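Local coordinates for putative type VI secretion protein (Escherichia coli, PDB 6SKI) that probably acts as a phospholipase toxin effector of the type VI secretion system, loaded onto the VgrG spike for delivery into target cells, at residues A207-M211 / E212-A216. Sequence-based numbering, arbitrary orientation.
Sequences ANRVM and EQDPA
Arg209 and Asp214 are joined by a firm backbone bond and a weak side-chain salt bridge across the joint between helix 198-211 and helix 215-225. The backbone bond, Asp214 N to Arg209 O, is 2.8 Å long with an N-H...O angle of 161°. Together with a weak bond from Gln213 N to Val210 O (3.2 Å) and the positive phi of Gln213, it meets the definition of a Schellman motif closing the first helix. One residue earlier on the acceptor side, Glu212 N still donates to Asn208 O at 2.7 Å, an i to i+4 helical bond.

The tightly packed side is that of the buried Arg209, flanked by Asp214, Ala216 and Ile217. A bend at chi3 (66°) turns its guanidinium towards the carboxylate, whose plane stands 54° away, so the two groups are not paired flat. Arg209 NH2 meets Asp214 OD1 at 3.4 Å, a weak, salt-bridged hydrogen bond. Ala216 CB lies 3.7 Å from Arg209 NH2, near the guanidinium plane. NH1 pairs with Asp162 of helix 156-178.

By contrast, the exposed Glu212 lies on the open side: its chain runs over the Asn208 carbonyl, CB being 3.4 Å from Asn208 O, and its carboxylate reaches Lys268 in a salt bridge.

Asp214 OD1 also accepts from Ala216 N at 3.0 Å, on its anti side and slightly out of the carboxylate plane, making Asp214 the N-cap of the second helix. This oxygen thus serves both cap and weak salt bridge, while the charge of Arg209 is probably balanced mainly by Asp162, its stronger partner, and only in part by Asp214.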
ATOM      1  N   ALA A 207       6.940   7.653  -7.938  1.00 45.70           N
ATOM      2  CA  ALA A 207       6.884   8.081  -9.327  1.00 45.70           C
ATOM      3  C   ALA A 207       7.365   9.514  -9.458  1.00 45.70           C
ATOM      4  O   ALA A 207       8.132   9.838 -10.372  1.00 45.70           O
ATOM      5  CB  ALA A 207       5.467   7.929  -9.871  1.00 45.70           C
ATOM      6  N   ASN A 208       6.990  10.367  -8.504  1.00 47.98           N
ATOM      7  CA  ASN A 208       7.421  11.754  -8.575  1.00 47.98           C
ATOM      8  C   ASN A 208       8.926  11.855  -8.400  1.00 47.98           C
ATOM      9  O   ASN A 208       9.586  12.633  -9.098  1.00 47.98           O
ATOM     10  CB  ASN A 208       6.683  12.585  -7.531  1.00 47.98           C
ATOM     11  CG  ASN A 208       5.284  12.948  -7.971  1.00 47.98           C
ATOM     12  OD1 ASN A 208       4.318  12.727  -7.248  1.00 47.98           O
ATOM     13  ND2 ASN A 208       5.168  13.505  -9.167  1.00 47.98           N
ATOM     14  N   ARG A 209       9.492  11.043  -7.507  1.00 48.67           N
ATOM     15  CA  ARG A 209      10.940  11.022  -7.357  1.00 48.67           C
ATOM     16  C   ARG A 209      11.610  10.574  -8.647  1.00 48.67           C
ATOM     17  O   ARG A 209      12.724  11.006  -8.958  1.00 48.67           O
ATOM     18  CB  ARG A 209      11.335  10.114  -6.197  1.00 48.67           C
ATOM     19  CG  ARG A 209      10.831  10.599  -4.859  1.00 48.67           C
ATOM     20  CD  ARG A 209      11.279   9.697  -3.734  1.00 48.67           C
ATOM     21  NE  ARG A 209      12.726   9.726  -3.562  1.00 48.67           N
ATOM     22  CZ  ARG A 209      13.347   9.412  -2.431  1.00 48.67           C
ATOM     23  NH1 ARG A 209      12.648   9.045  -1.370  1.00 48.67           N
ATOM     24  NH2 ARG A 209      14.667   9.464  -2.363  1.00 48.67           N
ATOM     25  N   VAL A 210      10.949   9.706  -9.413  1.00 48.16           N
ATOM     26  CA  VAL A 210      11.506   9.323 -10.703  1.00 48.16           C
ATOM     27  C   VAL A 210      11.312  10.449 -11.706  1.00 48.16           C
ATOM     28  O   VAL A 210      12.157  10.676 -12.579  1.00 48.16           O
ATOM     29  CB  VAL A 210      10.878   8.005 -11.190  1.00 48.16           C
ATOM     30  CG1 VAL A 210      11.372   7.663 -12.580  1.00 48.16           C
ATOM     31  CG2 VAL A 210      11.195   6.888 -10.224  1.00 48.16           C
ATOM     32  N   MET A 211      10.210  11.188 -11.586  1.00 50.90           N
ATOM     33  CA  MET A 211       9.971  12.299 -12.497  1.00 50.90           C
ATOM     34  C   MET A 211      10.923  13.451 -12.213  1.00 50.90           C
ATOM     35  O   MET A 211      11.425  14.092 -13.141  1.00 50.90           O
ATOM     36  CB  MET A 211       8.521  12.760 -12.384  1.00 50.90           C
ATOM     37  CG  MET A 211       7.995  13.486 -13.597  1.00 50.90           C
ATOM     38  SD  MET A 211       6.483  14.377 -13.209  1.00 50.90           S
ATOM     39  CE  MET A 211       6.171  15.201 -14.766  1.00 50.90           C
ATOM     40  N   GLU A 212      11.189  13.713 -10.937  1.00 51.66           N
ATOM     41  CA  GLU A 212      12.154  14.720 -10.526  1.00 51.66           C
ATOM     42  C   GLU A 212      13.591  14.264 -10.710  1.00 51.66           C
ATOM     43  O   GLU A 212      14.509  15.044 -10.432  1.00 51.66           O
ATOM     44  CB  GLU A 212      11.923  15.085  -9.062  1.00 51.66           C
ATOM     45  CG  GLU A 212      10.726  15.979  -8.837  1.00 51.66           C
ATOM     46  CD  GLU A 212      10.151  15.832  -7.446  1.00 51.66           C
ATOM     47  OE1 GLU A 212       8.963  16.169  -7.258  1.00 51.66           O
ATOM     48  OE2 GLU A 212      10.882  15.373  -6.544  1.00 51.66           O
ATOM     49  N   GLN A 213      13.801  13.034 -11.173  1.00 49.47           N
ATOM     50  CA  GLN A 213      15.126  12.446 -11.337  1.00 49.47           C
ATOM     51  C   GLN A 213      15.932  12.572 -10.048  1.00 49.47           C
ATOM     52  O   GLN A 213      16.993  13.193  -9.992  1.00 49.47           O
ATOM     53  CB  GLN A 213      15.853  13.068 -12.528  1.00 49.47           C
ATOM     54  CG  GLN A 213      15.174  12.761 -13.846  1.00 49.47           C
ATOM     55  CD  GLN A 213      15.430  11.342 -14.302  1.00 49.47           C
ATOM     56  OE1 GLN A 213      14.514  10.632 -14.711  1.00 49.47           O
ATOM     57  NE2 GLN A 213      16.683  10.920 -14.233  1.00 49.47           N
ATOM     58  N   ASP A 214      15.385  11.972  -8.999  1.00 50.66           N
ATOM     59  CA  ASP A 214      16.013  12.012  -7.689  1.00 50.66           C
ATOM     60  C   ASP A 214      17.396  11.372  -7.759  1.00 50.66           C
ATOM     61  O   ASP A 214      17.538  10.275  -8.315  1.00 50.66           O
ATOM     62  CB  ASP A 214      15.142  11.284  -6.670  1.00 50.66           C
ATOM     63  CG  ASP A 214      15.432  11.705  -5.248  1.00 50.66           C
ATOM     64  OD1 ASP A 214      16.418  11.213  -4.666  1.00 50.66           O
ATOM     65  OD2 ASP A 214      14.667  12.528  -4.707  1.00 50.66           O
ATOM     66  N   PRO A 215      18.434  12.022  -7.229  1.00 51.23           N
ATOM     67  CA  PRO A 215      19.771  11.418  -7.282  1.00 51.23           C
ATOM     68  C   PRO A 215      19.891  10.146  -6.470  1.00 51.23           C
ATOM     69  O   PRO A 215      20.783   9.336  -6.747  1.00 51.23           O
ATOM     70  CB  PRO A 215      20.662  12.536  -6.729  1.00 51.23           C
ATOM     71  CG  PRO A 215      19.914  13.774  -7.115  1.00 51.23           C
ATOM     72  CD  PRO A 215      18.509  13.409  -6.747  1.00 51.23           C
ATOM     73  N   ALA A 216      19.031   9.943  -5.470  1.00 50.84           N
ATOM     74  CA  ALA A 216      19.077   8.703  -4.704  1.00 50.84           C
ATOM     75  C   ALA A 216      18.697   7.507  -5.561  1.00 50.84           C
ATOM     76  O   ALA A 216      19.225   6.410  -5.359  1.00 50.84           O
ATOM     77  CB  ALA A 216      18.162   8.796  -3.487  1.00 50.84           C
TER